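Local coordinates for surface glycoprotein (Trypanosoma brucei, PDB 5KLH) that is an insect-stage surface antigen of unknown precise function whose bilobed ectodomain may act as a sensor on the procyclic parasite, at residues A[99-105]-A[114-119]. Sequence-based numbering, arbitrary orientation.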
ATOM      1  N   PHE A  99      20.004  -4.013   1.804  1.00 15.45           N
ATOM      2  CA  PHE A  99      20.470  -5.294   2.320  1.00 14.28           C
ATOM      3  C   PHE A  99      21.129  -5.066   3.671  1.00 14.02           C
ATOM      4  O   PHE A  99      22.117  -4.334   3.777  1.00 17.31           O
ATOM      5  CB  PHE A  99      21.455  -5.961   1.352  1.00 15.68           C
ATOM      6  CG  PHE A  99      21.886  -7.337   1.789  1.00 14.19           C
ATOM      7  CD1 PHE A  99      22.949  -7.502   2.663  1.00 15.04           C
ATOM      8  CD2 PHE A  99      21.215  -8.456   1.327  1.00 17.06           C
ATOM      9  CE1 PHE A  99      23.336  -8.768   3.075  1.00 16.78           C
ATOM     10  CE2 PHE A  99      21.594  -9.722   1.729  1.00 15.04           C
ATOM     11  CZ  PHE A  99      22.667  -9.871   2.607  1.00 14.07           C
ATOM     12  N   SER A 100      20.557  -5.677   4.707  1.00 16.70           N
ATOM     13  CA  SER A 100      21.115  -5.629   6.053  1.00 19.75           C
ATOM     14  C   SER A 100      21.633  -7.018   6.386  1.00 15.76           C
ATOM     15  O   SER A 100      20.920  -8.006   6.195  1.00 21.67           O
ATOM     16  CB  SER A 100      20.062  -5.201   7.076  1.00 22.51           C
ATOM     17  OG  SER A 100      19.433  -3.990   6.687  1.00 32.39           O
ATOM     18  N   CYS A 101      22.871  -7.103   6.855  1.00 13.81           N
ATOM     19  CA  CYS A 101      23.425  -8.413   7.175  1.00 15.39           C
ATOM     20  C   CYS A 101      22.849  -8.874   8.503  1.00 16.94           C
ATOM     21  O   CYS A 101      23.075  -8.245   9.537  1.00 18.21           O
ATOM     22  CB  CYS A 101      24.951  -8.375   7.231  1.00 13.94           C
ATOM     23  SG  CYS A 101      25.702  -9.969   7.639  1.00 15.67           S
ATOM     24  N   SER A 102      22.099  -9.969   8.455  1.00 19.51           N
ATOM     25  CA  SER A 102      21.485 -10.555   9.640  1.00 17.37           C
ATOM     26  C   SER A 102      21.982 -11.980   9.805  1.00 15.69           C
ATOM     27  O   SER A 102      22.544 -12.539   8.870  1.00 14.07           O
ATOM     28  CB  SER A 102      19.974 -10.540   9.511  1.00 17.05           C
ATOM     29  OG  SER A 102      19.589 -11.397   8.457  1.00 19.86           O
ATOM     30  N   SER A 103      21.740 -12.581  10.965  1.00 15.08           N
ATOM     31  CA  SER A 103      22.232 -13.937  11.201  1.00 11.97           C
ATOM     32  C   SER A 103      21.711 -14.912  10.159  1.00 12.87           C
ATOM     33  O   SER A 103      22.421 -15.851   9.784  1.00 18.06           O
ATOM     34  CB  SER A 103      21.851 -14.425  12.604  1.00 17.34           C
ATOM     35  OG  SER A 103      22.555 -13.694  13.595  1.00 22.50           O
ATOM     36  N   SER A 104      20.496 -14.668   9.665  1.00 13.08           N
ATOM     37  CA  SER A 104      19.828 -15.591   8.745  1.00 13.72           C
ATOM     38  C   SER A 104      20.602 -15.763   7.444  1.00 17.41           C
ATOM     39  O   SER A 104      20.527 -16.809   6.816  1.00 20.56           O
ATOM     40  CB  SER A 104      18.404 -15.121   8.447  1.00 16.25           C
ATOM     41  OG  SER A 104      18.408 -13.869   7.787  1.00 22.76           O
ATOM     42  N   GLN A 105      21.345 -14.738   7.041  1.00 17.08           N
ATOM     43  CA  GLN A 105      22.113 -14.831   5.802  1.00 20.15           C
ATOM     44  C   GLN A 105      23.608 -14.674   6.018  1.00 18.69           C
ATOM     45  O   GLN A 105      24.343 -14.339   5.082  1.00 18.12           O
ATOM     46  CB  GLN A 105      21.621 -13.785   4.807  1.00 22.16           C
ATOM     47  CG  GLN A 105      20.232 -14.069   4.272  1.00 26.04           C
ATOM     48  CD  GLN A 105      19.755 -12.984   3.342  1.00 26.55           C
ATOM     49  OE1 GLN A 105      19.898 -11.791   3.639  1.00 29.00           O
ATOM     50  NE2 GLN A 105      19.189 -13.384   2.207  1.00 25.31           N
ATOM     51  N   ASP A 114      29.898 -12.901   8.258  1.00 17.85           N
ATOM     52  CA  ASP A 114      29.559 -11.830   7.324  1.00 13.77           C
ATOM     53  C   ASP A 114      28.593 -12.350   6.273  1.00 18.08           C
ATOM     54  O   ASP A 114      28.471 -13.559   6.079  1.00 17.66           O
ATOM     55  CB  ASP A 114      30.818 -11.257   6.664  1.00 15.95           C
ATOM     56  CG  ASP A 114      31.503 -12.255   5.759  1.00 21.00           C
ATOM     57  OD1 ASP A 114      30.990 -12.508   4.644  1.00 23.21           O
ATOM     58  OD2 ASP A 114      32.555 -12.794   6.166  1.00 31.63           O
ATOM     59  N   CYS A 115      27.913 -11.435   5.589  1.00 14.34           N
ATOM     60  CA  CYS A 115      26.934 -11.811   4.572  1.00 15.32           C
ATOM     61  C   CYS A 115      27.388 -11.559   3.146  1.00 15.13           C
ATOM     62  O   CYS A 115      26.555 -11.297   2.278  1.00 16.25           O
ATOM     63  CB  CYS A 115      25.630 -11.044   4.782  1.00 13.89           C
ATOM     64  SG  CYS A 115      24.853 -11.291   6.361  1.00 16.53           S
ATOM     65  N   GLN A 116      28.689 -11.634   2.888  1.00 16.63           N
ATOM     66  CA  GLN A 116      29.190 -11.247   1.574  1.00 20.29           C
ATOM     67  C   GLN A 116      28.533 -11.994   0.418  1.00 15.50           C
ATOM     68  O   GLN A 116      28.136 -11.373  -0.565  1.00 15.23           O
ATOM     69  CB  GLN A 116      30.706 -11.422   1.514  1.00 16.93           C
ATOM     70  CG  GLN A 116      31.455 -10.355   2.296  1.00 18.06           C
ATOM     71  CD  GLN A 116      32.929 -10.327   1.963  1.00 25.71           C
ATOM     72  OE1 GLN A 116      33.309 -10.166   0.801  1.00 25.12           O
ATOM     73  NE2 GLN A 116      33.769 -10.478   2.980  1.00 28.18           N
ATOM     74  N   GLU A 117      28.405 -13.315   0.525  1.00 16.30           N
ATOM     75  CA  GLU A 117      27.830 -14.065  -0.592  1.00 19.92           C
ATOM     76  C   GLU A 117      26.375 -13.675  -0.864  1.00 17.78           C
ATOM     77  O   GLU A 117      25.988 -13.494  -2.016  1.00 17.78           O
ATOM     78  CB  GLU A 117      27.920 -15.576  -0.358  1.00 16.26           C
ATOM     79  CG  GLU A 117      27.246 -16.382  -1.474  1.00 18.38           C
ATOM     80  CD  GLU A 117      27.478 -17.881  -1.352  1.00 28.41           C
ATOM     81  OE1 GLU A 117      27.625 -18.369  -0.212  1.00 29.34           O
ATOM     82  OE2 GLU A 117      27.513 -18.568  -2.398  1.00 30.00           O
ATOM     83  N   LYS A 118      25.572 -13.564   0.192  1.00 14.24           N
ATOM     84  CA  LYS A 118      24.173 -13.191   0.037  1.00 13.79           C
ATOM     85  C   LYS A 118      24.033 -11.748  -0.439  1.00 16.42           C
ATOM     86  O   LYS A 118      23.129 -11.447  -1.215  1.00 16.03           O
ATOM     87  CB  LYS A 118      23.399 -13.382   1.346  1.00 18.25           C
ATOM     88  CG  LYS A 118      23.154 -14.832   1.708  1.00 22.14           C
ATOM     89  CD  LYS A 118      22.217 -15.491   0.726  1.00 22.15           C
ATOM     90  CE  LYS A 118      21.766 -16.840   1.271  1.00 32.24           C
ATOM     91  NZ  LYS A 118      21.488 -16.744   2.739  1.00 39.58           N
ATOM     92  N   HIS A 119      24.921 -10.871   0.019  1.00 13.27           N
ATOM     93  CA  HIS A 119      24.916  -9.479  -0.438  1.00 11.84           C
ATOM     94  C   HIS A 119      25.205  -9.419  -1.938  1.00 16.36           C
ATOM     95  O   HIS A 119      24.510  -8.726  -2.690  1.00 16.66           O
ATOM     96  CB  HIS A 119      25.937  -8.649   0.340  1.00 14.79           C
ATOM     97  CG  HIS A 119      25.936  -7.198  -0.029  1.00 13.60           C
ATOM     98  ND1 HIS A 119      27.094  -6.468  -0.183  1.00 17.96           N
ATOM     99  CD2 HIS A 119      24.915  -6.345  -0.284  1.00 15.70           C
ATOM    100  CE1 HIS A 119      26.786  -5.224  -0.512  1.00 18.22           C
ATOM    101  NE2 HIS A 119      25.470  -5.126  -0.581  1.00 15.48           N
TER
HETATM  102  O   HOH W   1      26.103 -14.828   2.955  1.00 16.86           O
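The F99 ring lies against the first turn of helix 116-128: H119 CA sits over one face, 3.8 Å from the ring centroid and 11° off its normal, a CH-pi contact, while C115 CB meets the ring edge in its plane, 3.7 Å from F99 CE1. F99 reaches there because its CG stands anti to the backbone N (chi1 -176°). The H119 imidazole meets it obliquely, planes at 38°, and its NE2 is hydrogen-bonded to Y133 of strand 132-135. Beside this aromatic packing, C101 SG and C115 SG form a disulfide of 2.0 Å, which ties the residue just past the end of strand 85-100 to the N-cap residue of the helix. D114 shapes that helix start through an Asx turn, its OD1 accepting from Q116 N at 3.0 Å. At the more exposed border, the side chains of Q105 and K118 cross at about a right angle, K118 NZ lying 3.3 Å from Q105 CG. One water links the backbones, donating to Q105 O and accepting from K118 N. Together with C140 and C146, which also pack on F99, these groups form a disulfide-rich strand-to-helix junction, probably in the smaller lobe of the bilobed ectodomain.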